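Local coordinates for protein putative NADH Oxidase (Clostridium acetobutylicum, PDB 3E10) that binds flavin mononucleotide and probably acts as an FMN-dependent oxidoreductase of the nitroreductase family, at residues F45-D50 with A70-V75; D55-F60 with E128-K133; D92-A97 with K137-I142; E25-A30 with E98-E103. All blocks are in the same frame, centred on the assembly; numbering follows the deposited sequence.

Contact 4 joins helix 21-32 to helix 89-106, closing the first long loop. Within that loop lies contact 1, which zips strand 43-48 to strand 72-79. Contact 2 runs from helix 51-57, between those strands, to the end of helix 120-129 and the turn beyond, crossing contacts 1 and 4. Contact 3, from helix 89-106 to strand 136-145, follows contact 1 in series and crosses contacts 2 and 4. Strands 72-79 and 136-145 are sheet neighbours, Ile74 O lying 2.8 Å from Ile142 N. Leu27 and Leu28 of contact 4 pack on the face of contact 1 that carries Val47 and Ile74, whereas Leu57 and Phe130 of contact 2 lie on the face with Val75.

Contact 1. Residues F45-D50 with A70-V75; sequences FIVLED and APLAIV
Ile46 pairs with Val75 and Leu48 with Ala73, the hydrogen-bonded pairs of an antiparallel ladder at one margin of the chain's own four-stranded sheet, whose topology fits the nitroreductase fold. The short strand axes approach to 4.6 Å at 166°. Four backbone bonds make the ladder: Ile46 N to Val75 O and Val75 N back to Ile46 O, then Leu48 N to Ala73 O, at 2.8 Å and almost straight (177°), and Ala73 N to Leu48 O. CA-H...O contacts supplement them, the shortest from Phe45 CA to Val75 O at 3.2 Å.

Apolar packing divides between the two faces. Over one, Ile46 CB meets Val75 CB at 4.0 Å and Leu48 CD1 reaches Val75 CG2 at 3.8 Å; helix 51-57 and Phe130 lie on this side. Over the other, Val47 CG1 stands anti to the backbone N (chi1 175°), which brings it within 3.7 Å of Leu72 CD1, and Ile74 CG2 lies oblique to the Phe45 ring. Helix 21-32 covers that side. Residues 45-47 also pair in parallel with a strand of the second subunit, so the sheet runs on through the dimer.

Polar contacts gather where the strands part. Glu49 OE2 is held by Lys21 in a salt bridge, while Pro71 O accepts from two waters: one also donates to Glu49 OE1, and the other donates to Glu49 O at 2.6 Å.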
loop_
_atom_site.group_PDB
_atom_site.type_symbol
_atom_site.label_atom_id
_atom_site.label_comp_id
_atom_site.label_asym_id
_atom_site.label_seq_id
_atom_site.Cartn_x
_atom_site.Cartn_y
_atom_site.Cartn_z
ATOM N N PHE B 45 9.773 0.043 -13.037
ATOM C CA PHE B 45 9.061 -1.200 -13.283
ATOM C C PHE B 45 9.712 -1.954 -14.438
ATOM O O PHE B 45 9.912 -1.377 -15.512
ATOM C CB PHE B 45 7.582 -0.926 -13.645
ATOM C CG PHE B 45 6.875 -0.032 -12.671
ATOM C CD1 PHE B 45 6.882 1.330 -12.835
ATOM C CD2 PHE B 45 6.256 -0.546 -11.546
ATOM C CE1 PHE B 45 6.254 2.184 -11.930
ATOM C CE2 PHE B 45 5.637 0.292 -10.641
ATOM C CZ PHE B 45 5.636 1.653 -10.838
ATOM N N ILE B 46 9.938 -3.253 -14.267
ATOM C CA ILE B 46 10.315 -4.117 -15.392
ATOM C C ILE B 46 9.086 -4.991 -15.705
ATOM O O ILE B 46 8.555 -5.683 -14.841
ATOM C CB ILE B 46 11.512 -5.022 -15.098
ATOM C CG1 ILE B 46 12.709 -4.236 -14.587
ATOM C CG2 ILE B 46 11.909 -5.817 -16.381
ATOM C CD1 ILE B 46 13.881 -5.118 -14.070
ATOM N N VAL B 47 8.639 -4.920 -16.951
ATOM C CA VAL B 47 7.455 -5.621 -17.374
ATOM C C VAL B 47 7.925 -6.781 -18.234
ATOM O O VAL B 47 8.662 -6.552 -19.221
ATOM C CB VAL B 47 6.545 -4.702 -18.190
ATOM C CG1 VAL B 47 5.354 -5.482 -18.740
ATOM C CG2 VAL B 47 6.113 -3.477 -17.327
ATOM N N LEU B 48 7.550 -8.004 -17.851
ATOM C CA LEU B 48 7.912 -9.215 -18.602
ATOM C C LEU B 48 6.682 -9.922 -19.149
ATOM O O LEU B 48 5.699 -10.156 -18.435
ATOM C CB LEU B 48 8.658 -10.199 -17.729
ATOM C CG LEU B 48 10.002 -9.797 -17.116
ATOM C CD1 LEU B 48 9.808 -8.956 -15.811
ATOM C CD2 LEU B 48 10.836 -11.042 -16.870
ATOM N N GLU B 49 6.764 -10.267 -20.435
ATOM C CA GLU B 49 5.829 -11.172 -21.087
ATOM C C GLU B 49 6.529 -12.384 -21.712
ATOM O O GLU B 49 5.859 -13.284 -22.224
ATOM C CB GLU B 49 5.025 -10.430 -22.158
ATOM C CG GLU B 49 4.082 -9.384 -21.597
ATOM C CD GLU B 49 3.108 -8.869 -22.658
ATOM O OE1 GLU B 49 2.090 -9.573 -22.938
ATOM O OE2 GLU B 49 3.381 -7.774 -23.230
ATOM N N ASP B 50 7.861 -12.419 -21.677
ATOM C CA ASP B 50 8.587 -13.562 -22.231
ATOM C C ASP B 50 8.461 -14.735 -21.282
ATOM O O ASP B 50 8.936 -14.686 -20.157
ATOM C CB ASP B 50 10.050 -13.239 -22.434
ATOM C CG ASP B 50 10.814 -14.408 -23.017
ATOM O OD1 ASP B 50 10.676 -14.631 -24.234
ATOM O OD2 ASP B 50 11.504 -15.120 -22.265
ATOM N N ALA B 70 2.126 -17.577 -15.044
ATOM C CA ALA B 70 1.749 -16.198 -15.299
ATOM C C ALA B 70 2.155 -15.756 -16.696
ATOM O O ALA B 70 3.304 -15.965 -17.089
ATOM C CB ALA B 70 2.422 -15.262 -14.262
ATOM N N PRO B 71 1.232 -15.157 -17.457
ATOM C CA PRO B 71 1.623 -14.541 -18.711
ATOM C C PRO B 71 2.224 -13.143 -18.607
ATOM O O PRO B 71 2.669 -12.589 -19.622
ATOM C CB PRO B 71 0.287 -14.408 -19.444
ATOM C CG PRO B 71 -0.697 -14.149 -18.318
ATOM C CD PRO B 71 -0.232 -15.107 -17.275
ATOM N N LEU B 72 2.211 -12.578 -17.397
ATOM C CA LEU B 72 2.741 -11.251 -17.170
ATOM C C LEU B 72 3.381 -11.221 -15.795
ATOM O O LEU B 72 2.826 -11.762 -14.837
ATOM C CB LEU B 72 1.613 -10.206 -17.178
ATOM C CG LEU B 72 1.961 -8.739 -16.904
ATOM C CD1 LEU B 72 2.883 -8.180 -17.965
ATOM C CD2 LEU B 72 0.679 -7.912 -16.827
ATOM N N ALA B 73 4.544 -10.600 -15.722
ATOM C CA ALA B 73 5.151 -10.266 -14.422
ATOM C C ALA B 73 5.576 -8.813 -14.428
ATOM O O ALA B 73 6.057 -8.305 -15.457
ATOM C CB ALA B 73 6.382 -11.159 -14.139
ATOM N N ILE B 74 5.403 -8.142 -13.289
ATOM C CA ILE B 74 5.869 -6.757 -13.139
ATOM C C ILE B 74 6.810 -6.733 -11.936
ATOM O O ILE B 74 6.395 -7.041 -10.811
ATOM C CB ILE B 74 4.704 -5.748 -12.948
ATOM C CG1 ILE B 74 3.663 -5.912 -14.069
ATOM C CG2 ILE B 74 5.273 -4.292 -12.888
ATOM C CD1 ILE B 74 2.350 -5.075 -13.866
ATOM N N VAL B 75 8.079 -6.410 -12.195
ATOM C CA VAL B 75 9.058 -6.244 -11.123
ATOM C C VAL B 75 9.039 -4.779 -10.673
ATOM O O VAL B 75 9.236 -3.891 -11.483
ATOM C CB VAL B 75 10.470 -6.669 -11.559
ATOM C CG1 VAL B 75 11.480 -6.628 -10.371
ATOM C CG2 VAL B 75 10.471 -8.066 -12.197
HETATM O O HOH W 1 0.687 -11.067 -21.030
HETATM O O HOH W 2 3.387 -14.007 -21.819
#

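Contact 2. Residues D55-F60 with E128-K133; sequences DKLSNF and EMFNLK
Leu57 CD1 touches the rim of the Phe130 ring, near its plane, at 3.8 Å from Phe130 CE2. It also lies 4.0 Å from SE of Met129, a selenomethionine. A chi1 of -178° turns Leu57 CG away from its own N and sends the branch toward 128-133, where it meets Phe130 at about a right angle. From the same segment, Phe60 CB comes within 4.0 Å of Met129 SE, so Leu57 and Phe60 both touch the selenium. Beyond SE, the extended Met129 chain carries its methyl CE to 3.9 Å from Asn59 CB. Met129 is deposited in two conformers, and its contacts are described for one of them. One water takes a bond from Lys56 NZ (2.5 Å; also two conformers) and donates to Met129 O at 2.6 Å.

Farther out, the helix carrying Met129 ends in a Schellman motif just beyond it, with Asn131 as the C-prime residue. Phe60 O accepts from Asn125 ND2, which ties 55-60 to the same helix. Leu57 and Phe130 both rest on Val75 of the sheet, and the Phe60 side chain lies about 6 Å from the bound FMN. The contact is mainly van der Waals packing, with a water bridge at the exposed margin and no direct hydrogen bond across.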
loop_
_atom_site.group_PDB
_atom_site.type_symbol
_atom_site.label_atom_id
_atom_site.label_comp_id
_atom_site.label_asym_id
_atom_site.label_seq_id
_atom_site.Cartn_x
_atom_site.Cartn_y
_atom_site.Cartn_z
ATOM N N ASP B 55 9.414 -17.707 -16.258
ATOM C CA ASP B 55 9.650 -18.967 -15.559
ATOM C C ASP B 55 10.981 -18.919 -14.782
ATOM O O ASP B 55 11.074 -19.398 -13.638
ATOM C CB ASP B 55 9.612 -20.126 -16.568
ATOM C CG ASP B 55 9.367 -21.470 -15.910
ATOM O OD1 ASP B 55 8.220 -21.754 -15.513
ATOM O OD2 ASP B 55 10.328 -22.246 -15.796
ATOM N N LYS B 56 12.004 -18.345 -15.384
ATOM C CA LYS B 56 13.289 -18.162 -14.727
ATOM C C LYS B 56 13.115 -17.332 -13.459
ATOM O O LYS B 56 13.718 -17.611 -12.426
ATOM C CB LYS B 56 14.267 -17.460 -15.674
ATOM C CG LYS B 56 15.633 -17.127 -15.071
ATOM C CD LYS B 56 16.513 -16.356 -16.044
ATOM C CE LYS B 56 17.815 -15.915 -15.396
ATOM N NZ LYS B 56 18.794 -15.482 -16.427
ATOM N N LEU B 57 12.293 -16.297 -13.570
ATOM C CA LEU B 57 12.070 -15.367 -12.484
ATOM C C LEU B 57 11.419 -16.051 -11.276
ATOM O O LEU B 57 11.663 -15.644 -10.122
ATOM C CB LEU B 57 11.236 -14.191 -13.008
ATOM C CG LEU B 57 10.918 -13.048 -12.035
ATOM C CD1 LEU B 57 12.180 -12.319 -11.573
ATOM C CD2 LEU B 57 9.896 -12.101 -12.708
ATOM N N SER B 58 10.662 -17.134 -11.501
ATOM C CA SER B 58 10.078 -17.918 -10.390
ATOM C C SER B 58 11.121 -18.429 -9.420
ATOM O O SER B 58 10.783 -18.763 -8.294
ATOM C CB SER B 58 9.244 -19.091 -10.905
ATOM O OG SER B 58 10.055 -20.112 -11.439
ATOM N N ASN B 59 12.376 -18.494 -9.856
ATOM C CA ASN B 59 13.439 -19.002 -8.998
ATOM C C ASN B 59 13.928 -18.001 -7.956
ATOM O O ASN B 59 14.760 -18.346 -7.105
ATOM C CB ASN B 59 14.646 -19.445 -9.848
ATOM C CG ASN B 59 14.314 -20.626 -10.758
ATOM O OD1 ASN B 59 13.672 -21.575 -10.328
ATOM N ND2 ASN B 59 14.719 -20.544 -12.018
ATOM N N PHE B 60 13.426 -16.765 -8.006
ATOM C CA PHE B 60 13.964 -15.728 -7.100
ATOM C C PHE B 60 13.611 -15.973 -5.639
ATOM O O PHE B 60 14.299 -15.493 -4.742
ATOM C CB PHE B 60 13.574 -14.320 -7.563
ATOM C CG PHE B 60 12.305 -13.753 -6.918
ATOM C CD1 PHE B 60 12.387 -13.010 -5.730
ATOM C CD2 PHE B 60 11.055 -13.920 -7.526
ATOM C CE1 PHE B 60 11.244 -12.483 -5.148
ATOM C CE2 PHE B 60 9.903 -13.381 -6.974
ATOM C CZ PHE B 60 10.005 -12.647 -5.779
ATOM N N GLU B 128 20.806 -9.878 -9.396
ATOM C CA GLU B 128 21.647 -10.692 -10.291
ATOM C C GLU B 128 20.933 -11.006 -11.609
ATOM O O GLU B 128 21.511 -10.904 -12.694
ATOM C CB GLU B 128 22.032 -11.981 -9.545
ATOM C CG GLU B 128 23.177 -11.725 -8.535
ATOM C CD GLU B 128 23.523 -12.889 -7.585
ATOM O OE1 GLU B 128 23.051 -14.020 -7.793
ATOM O OE2 GLU B 128 24.261 -12.630 -6.608
HETATM N N MSE B 129 19.648 -11.335 -11.516
HETATM C CA MSE B 129 18.881 -11.704 -12.701
HETATM C C MSE B 129 18.791 -10.568 -13.714
HETATM O O MSE B 129 18.837 -10.795 -14.913
HETATM C CB MSE B 129 17.484 -12.173 -12.290
HETATM C CG MSE B 129 17.498 -13.553 -11.670
HETATM SE SE MSE B 129 15.774 -13.931 -10.826
HETATM C CE MSE B 129 15.728 -15.794 -10.875
ATOM N N PHE B 130 18.640 -9.344 -13.220
ATOM C CA PHE B 130 18.524 -8.180 -14.065
ATOM C C PHE B 130 19.793 -7.304 -14.124
ATOM O O PHE B 130 19.776 -6.248 -14.751
ATOM C CB PHE B 130 17.320 -7.353 -13.577
ATOM C CG PHE B 130 16.003 -8.072 -13.755
ATOM C CD1 PHE B 130 15.448 -8.202 -15.017
ATOM C CD2 PHE B 130 15.358 -8.650 -12.662
ATOM C CE1 PHE B 130 14.270 -8.891 -15.191
ATOM C CE2 PHE B 130 14.161 -9.336 -12.831
ATOM C CZ PHE B 130 13.613 -9.442 -14.080
ATOM N N ASN B 131 20.888 -7.795 -13.535
ATOM C CA ASN B 131 22.147 -7.067 -13.409
ATOM C C ASN B 131 21.941 -5.610 -13.034
ATOM O O ASN B 131 22.367 -4.711 -13.728
ATOM C CB ASN B 131 22.994 -7.189 -14.667
ATOM C CG ASN B 131 24.386 -6.678 -14.448
ATOM O OD1 ASN B 131 24.953 -6.891 -13.373
ATOM N ND2 ASN B 131 24.919 -5.924 -15.431
ATOM N N LEU B 132 21.241 -5.391 -11.932
ATOM C CA LEU B 132 20.856 -4.041 -11.584
ATOM C C LEU B 132 22.026 -3.216 -11.072
ATOM O O LEU B 132 22.875 -3.714 -10.348
ATOM C CB LEU B 132 19.763 -4.061 -10.489
ATOM C CG LEU B 132 18.469 -4.770 -10.883
ATOM C CD1 LEU B 132 17.520 -4.802 -9.695
ATOM C CD2 LEU B 132 17.849 -4.084 -12.116
ATOM N N LYS B 133 22.031 -1.944 -11.431
ATOM C CA LYS B 133 22.880 -0.931 -10.803
ATOM C C LYS B 133 22.656 -0.889 -9.296
ATOM O O LYS B 133 21.543 -1.124 -8.822
ATOM C CB LYS B 133 22.527 0.448 -11.338
ATOM C CG LYS B 133 23.064 0.798 -12.699
ATOM C CD LYS B 133 22.561 2.170 -13.165
ATOM C CE LYS B 133 21.112 2.142 -13.669
ATOM N NZ LYS B 133 20.823 1.245 -14.772
HETATM O O HOH W 3 19.203 -12.976 -16.291
#

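Contact 3. Residues D92-A97 with K137-I142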
loop_
_atom_site.group_PDB
_atom_site.type_symbol
_atom_site.label_atom_id
_atom_site.label_comp_id
_atom_site.label_asym_id
_atom_site.label_seq_id
_atom_site.Cartn_x
_atom_site.Cartn_y
_atom_site.Cartn_z
ATOM N N ASP B 92 6.140 3.714 0.106
ATOM C CA ASP B 92 5.748 4.205 -1.195
ATOM C C ASP B 92 5.499 3.026 -2.160
ATOM O O ASP B 92 4.528 3.012 -2.893
ATOM C CB ASP B 92 6.867 5.025 -1.829
ATOM C CG ASP B 92 7.284 6.253 -1.044
ATOM O OD1 ASP B 92 6.579 6.641 -0.074
ATOM O OD2 ASP B 92 8.322 6.850 -1.475
HETATM N N MSE B 93 6.439 2.079 -2.166
HETATM C CA MSE B 93 6.393 0.956 -3.115
HETATM C C MSE B 93 5.268 -0.000 -2.791
HETATM O O MSE B 93 4.631 -0.520 -3.707
HETATM C CB MSE B 93 7.730 0.192 -3.175
HETATM C CG MSE B 93 8.954 1.022 -3.634
HETATM SE SE MSE B 93 8.722 1.870 -5.346
HETATM C CE MSE B 93 8.450 0.245 -6.394
ATOM N N ALA B 94 4.989 -0.150 -1.502
ATOM C CA ALA B 94 3.870 -0.958 -1.068
ATOM C C ALA B 94 2.533 -0.337 -1.508
ATOM O O ALA B 94 1.614 -1.046 -1.921
ATOM C CB ALA B 94 3.943 -1.139 0.488
ATOM N N ALA B 95 2.449 0.992 -1.437
ATOM C CA ALA B 95 1.226 1.673 -1.879
ATOM C C ALA B 95 1.031 1.483 -3.387
ATOM O O ALA B 95 -0.086 1.265 -3.850
ATOM C CB ALA B 95 1.302 3.169 -1.493
ATOM N N ALA B 96 2.123 1.591 -4.158
ATOM C CA ALA B 96 2.083 1.321 -5.594
ATOM C C ALA B 96 1.650 -0.119 -5.895
ATOM O O ALA B 96 0.830 -0.372 -6.780
ATOM C CB ALA B 96 3.439 1.640 -6.237
ATOM N N ALA B 97 2.211 -1.069 -5.144
ATOM C CA ALA B 97 1.851 -2.480 -5.329
ATOM C C ALA B 97 0.367 -2.713 -5.089
ATOM O O ALA B 97 -0.304 -3.390 -5.866
ATOM C CB ALA B 97 2.689 -3.365 -4.366
ATOM N N LYS B 137 16.931 -0.731 -6.414
ATOM C CA LYS B 137 16.639 -1.680 -5.359
ATOM C C LYS B 137 15.392 -2.476 -5.654
ATOM O O LYS B 137 14.306 -1.891 -5.823
ATOM C CB LYS B 137 16.396 -0.917 -4.059
ATOM C CG LYS B 137 17.626 -0.068 -3.692
ATOM C CD LYS B 137 17.471 0.617 -2.332
ATOM C CE LYS B 137 17.472 -0.358 -1.154
ATOM N NZ LYS B 137 18.814 -0.995 -0.922
ATOM N N PRO B 138 15.529 -3.805 -5.718
ATOM C CA PRO B 138 14.331 -4.623 -5.886
ATOM C C PRO B 138 13.361 -4.502 -4.723
ATOM O O PRO B 138 13.774 -4.465 -3.571
ATOM C CB PRO B 138 14.872 -6.039 -5.952
ATOM C CG PRO B 138 16.325 -5.904 -6.287
ATOM C CD PRO B 138 16.759 -4.625 -5.733
ATOM N N PHE B 139 12.077 -4.411 -5.047
ATOM C CA PHE B 139 11.033 -4.331 -4.034
ATOM C C PHE B 139 10.162 -5.595 -3.968
ATOM O O PHE B 139 10.068 -6.255 -2.934
ATOM C CB PHE B 139 10.158 -3.089 -4.207
ATOM C CG PHE B 139 9.052 -3.028 -3.183
ATOM C CD1 PHE B 139 9.335 -2.767 -1.860
ATOM C CD2 PHE B 139 7.739 -3.335 -3.515
ATOM C CE1 PHE B 139 8.333 -2.734 -0.911
ATOM C CE2 PHE B 139 6.729 -3.326 -2.544
ATOM C CZ PHE B 139 7.018 -3.028 -1.262
ATOM N N CYS B 140 9.529 -5.942 -5.085
ATOM C CA CYS B 140 8.686 -7.120 -5.147
ATOM C C CYS B 140 8.476 -7.484 -6.606
ATOM O O CYS B 140 8.863 -6.727 -7.509
ATOM C CB CYS B 140 7.336 -6.907 -4.442
ATOM S SG CYS B 140 6.109 -5.944 -5.366
ATOM N N VAL B 141 7.859 -8.629 -6.825
ATOM C CA VAL B 141 7.355 -9.001 -8.152
ATOM C C VAL B 141 5.865 -9.227 -8.012
ATOM O O VAL B 141 5.419 -9.792 -7.022
ATOM C CB VAL B 141 8.031 -10.265 -8.690
ATOM C CG1 VAL B 141 7.452 -10.651 -10.056
ATOM C CG2 VAL B 141 9.564 -10.128 -8.737
ATOM N N ILE B 142 5.088 -8.767 -9.009
ATOM C CA ILE B 142 3.653 -9.068 -9.079
ATOM C C ILE B 142 3.409 -9.955 -10.307
ATOM O O ILE B 142 3.752 -9.571 -11.423
ATOM C CB ILE B 142 2.813 -7.792 -9.108
ATOM C CG1 ILE B 142 3.018 -6.978 -7.804
ATOM C CG2 ILE B 142 1.305 -8.133 -9.255
ATOM C CD1 ILE B 142 2.421 -5.647 -7.793
#
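Met93 lays its CB squarely over one face of the Phe139 ring: the carbon is 3.4 Å from the ring centroid and only 7° off the normal, a CH-pi contact by both measures. Beyond CB the selenomethionine chain bends at chi2 and again at chi3, running past the phenylalanine side chain in the opposite sense. With chi1 at 178°, the Phe139 ring extends away from its own N and toward the helix. Its far end reaches the helix backbone: CZ is 3.5 Å from Ala94 N, which lies oblique to the ring, and 4.0 Å from Ala94 CB. Near the plane of the ring, at its edge, Ala97 CB faces CE2 at 4.4 Å.

The helix segment 92-97 and strand 137-142 run nearly alongside, their axes 9.3 Å apart and inclined by 19°, a helix packed lengthwise on the antiparallel sheet of a nitroreductase-family fold. The strand is not regular there. Phe139 and Cys140 both face Leu76 of the neighbouring strand in a classic beta bulge, and both direct their CB toward the helix. Small residues let the two elements come close: Ala97 CB also meets Cys140 SG, and Ile142 CD1 lies 4.1 Å from Ala97 CB.

Trp113 of the adjoining strand 110-115 packs on Ala94, Ala97, Phe139 and Cys140, while Gln91 of the second subunit packs on Phe139. At the start of the segment Asp92 touches FMN; its OD1 accepts a hydrogen bond from Ala37 N and its OD2 one from Gln40 NE2.

Contact 4. Residues E25-A30 with E98-E103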
loop_
_atom_site.group_PDB
_atom_site.type_symbol
_atom_site.label_atom_id
_atom_site.label_comp_id
_atom_site.label_asym_id
_atom_site.label_seq_id
_atom_site.Cartn_x
_atom_site.Cartn_y
_atom_site.Cartn_z
ATOM N N GLU B 25 -0.882 -1.345 -19.507
ATOM C CA GLU B 25 -0.677 0.085 -19.308
ATOM C C GLU B 25 -1.474 0.618 -18.115
ATOM O O GLU B 25 -0.981 1.436 -17.330
ATOM C CB GLU B 25 -1.037 0.878 -20.569
ATOM C CG GLU B 25 -0.710 2.365 -20.421
ATOM C CD GLU B 25 -0.861 3.159 -21.682
ATOM O OE1 GLU B 25 -0.243 2.794 -22.703
ATOM O OE2 GLU B 25 -1.598 4.153 -21.623
ATOM N N LYS B 26 -2.724 0.198 -18.001
ATOM C CA LYS B 26 -3.558 0.608 -16.885
ATOM C C LYS B 26 -2.979 0.182 -15.531
ATOM O O LYS B 26 -3.077 0.923 -14.560
ATOM C CB LYS B 26 -4.980 0.071 -17.064
ATOM C CG LYS B 26 -5.704 0.766 -18.215
ATOM C CD LYS B 26 -6.864 -0.014 -18.750
ATOM C CE LYS B 26 -7.637 0.842 -19.728
ATOM N NZ LYS B 26 -8.314 1.972 -19.012
ATOM N N LEU B 27 -2.407 -1.020 -15.461
ATOM C CA LEU B 27 -1.771 -1.444 -14.199
ATOM C C LEU B 27 -0.631 -0.502 -13.798
ATOM O O LEU B 27 -0.470 -0.159 -12.621
ATOM C CB LEU B 27 -1.249 -2.867 -14.326
ATOM C CG LEU B 27 -2.291 -3.982 -14.506
ATOM C CD1 LEU B 27 -1.603 -5.329 -14.830
ATOM C CD2 LEU B 27 -3.246 -4.082 -13.339
ATOM N N LEU B 28 0.172 -0.104 -14.780
ATOM C CA LEU B 28 1.312 0.751 -14.540
ATOM C C LEU B 28 0.881 2.173 -14.216
ATOM O O LEU B 28 1.484 2.820 -13.363
ATOM C CB LEU B 28 2.256 0.721 -15.746
ATOM C CG LEU B 28 2.942 -0.637 -15.911
ATOM C CD1 LEU B 28 3.519 -0.748 -17.353
ATOM C CD2 LEU B 28 3.969 -0.877 -14.843
ATOM N N ARG B 29 -0.171 2.649 -14.889
ATOM C CA ARG B 29 -0.751 3.918 -14.538
ATOM C C ARG B 29 -1.247 3.914 -13.091
ATOM O O ARG B 29 -1.048 4.888 -12.355
ATOM C CB ARG B 29 -1.895 4.281 -15.513
ATOM C CG ARG B 29 -1.384 4.737 -16.868
ATOM C CD ARG B 29 -2.552 5.110 -17.799
ATOM N NE ARG B 29 -2.066 5.509 -19.129
ATOM C CZ ARG B 29 -1.567 6.704 -19.431
ATOM N NH1 ARG B 29 -1.503 7.688 -18.513
ATOM N NH2 ARG B 29 -1.146 6.937 -20.662
ATOM N N ALA B 30 -1.907 2.837 -12.683
ATOM C CA ALA B 30 -2.435 2.752 -11.310
ATOM C C ALA B 30 -1.287 2.818 -10.300
ATOM O O ALA B 30 -1.372 3.555 -9.306
ATOM C CB ALA B 30 -3.268 1.483 -11.098
ATOM N N GLU B 98 -0.147 -2.112 -4.015
ATOM C CA GLU B 98 -1.550 -2.277 -3.679
ATOM C C GLU B 98 -2.402 -1.670 -4.784
ATOM O O GLU B 98 -3.428 -2.242 -5.138
ATOM C CB GLU B 98 -1.870 -1.673 -2.298
ATOM C CG GLU B 98 -3.352 -1.821 -1.851
ATOM C CD GLU B 98 -3.837 -3.266 -1.692
ATOM O OE1 GLU B 98 -3.070 -4.214 -1.946
ATOM O OE2 GLU B 98 -5.037 -3.451 -1.333
ATOM N N ASN B 99 -1.987 -0.520 -5.327
ATOM C CA ASN B 99 -2.742 0.025 -6.452
ATOM C C ASN B 99 -2.782 -0.941 -7.646
ATOM O O ASN B 99 -3.801 -1.069 -8.338
ATOM C CB ASN B 99 -2.197 1.367 -6.905
ATOM C CG ASN B 99 -2.684 2.527 -6.059
ATOM O OD1 ASN B 99 -3.314 2.355 -4.997
ATOM N ND2 ASN B 99 -2.386 3.742 -6.536
ATOM N N ILE B 100 -1.640 -1.546 -7.952
ATOM C CA ILE B 100 -1.624 -2.561 -9.039
ATOM C C ILE B 100 -2.604 -3.688 -8.769
ATOM O O ILE B 100 -3.347 -4.118 -9.658
ATOM C CB ILE B 100 -0.188 -3.101 -9.300
ATOM C CG1 ILE B 100 0.747 -1.973 -9.790
ATOM C CG2 ILE B 100 -0.211 -4.270 -10.245
ATOM C CD1 ILE B 100 2.210 -2.385 -9.832
ATOM N N LEU B 101 -2.558 -4.221 -7.539
ATOM C CA LEU B 101 -3.417 -5.344 -7.229
ATOM C C LEU B 101 -4.879 -4.946 -7.372
ATOM O O LEU B 101 -5.694 -5.745 -7.846
ATOM C CB LEU B 101 -3.151 -5.836 -5.816
ATOM C CG LEU B 101 -1.756 -6.378 -5.511
ATOM C CD1 LEU B 101 -1.703 -6.769 -4.039
ATOM C CD2 LEU B 101 -1.337 -7.558 -6.446
ATOM N N LEU B 102 -5.245 -3.767 -6.878
ATOM C CA LEU B 102 -6.633 -3.335 -6.992
ATOM C C LEU B 102 -7.058 -3.099 -8.436
ATOM O O LEU B 102 -8.155 -3.488 -8.837
ATOM C CB LEU B 102 -6.865 -2.099 -6.135
ATOM C CG LEU B 102 -6.738 -2.310 -4.622
ATOM C CD1 LEU B 102 -6.702 -0.958 -3.923
ATOM C CD2 LEU B 102 -7.862 -3.214 -4.059
ATOM N N GLU B 103 -6.187 -2.461 -9.210
ATOM C CA GLU B 103 -6.473 -2.241 -10.620
ATOM C C GLU B 103 -6.608 -3.583 -11.350
ATOM O O GLU B 103 -7.478 -3.749 -12.208
ATOM C CB GLU B 103 -5.425 -1.367 -11.266
ATOM C CG GLU B 103 -5.674 -1.000 -12.741
ATOM C CD GLU B 103 -6.809 -0.011 -12.971
ATOM O OE1 GLU B 103 -7.310 0.600 -12.004
ATOM O OE2 GLU B 103 -7.156 0.178 -14.156
HETATM O O HOH W 4 -8.846 1.324 -15.699
HETATM O O HOH W 5 -5.206 2.799 -14.541
#
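Asn99 makes the one direct hydrogen bond between the helices, its ND2 donating to Ala30 O at 3.0 Å and 159°. The acceptor lies close to the amide plane of Asn99, but the donor stands above the carbonyl plane of Ala30, not on a lone pair.

Van der Waals packing is tight because Ala30 is small: its CB points toward segment 98-103 of helix 89-106 and meets Glu103 CB at 3.6 Å. Leu27 CD2 meets Ile100 CG2 and reaches Ile100 O at 3.7 Å, and Ile100 CG1 approaches Leu27 O at 3.6 Å, so each branch leans on the other helix's backbone.

Water-mediated links lie at the more open margin. Glu103 bends at chi2 (71°), which swings its carboxylate beside Lys26, and OE2 takes a hydrogen bond from a water at 2.6 Å that binds Lys26 NZ only weakly. Another water donates to Lys26 O at 2.8 Å and weakly to the same OE2. Lys26 NZ stays 5.3 Å from Glu103 OE2: no salt bridge forms, though the opposite charges may still attract weakly.

The axes of the two short segments approach to 8.2 Å at 142°, oblique but nearer antiparallel than parallel. Leu27 and Ile100 also rest on strand 72-79, and Leu102 packs against Leu102 of the second subunit: a helix layer on a sheet, its long helix at the dimer interface, as in the nitroreductase fold.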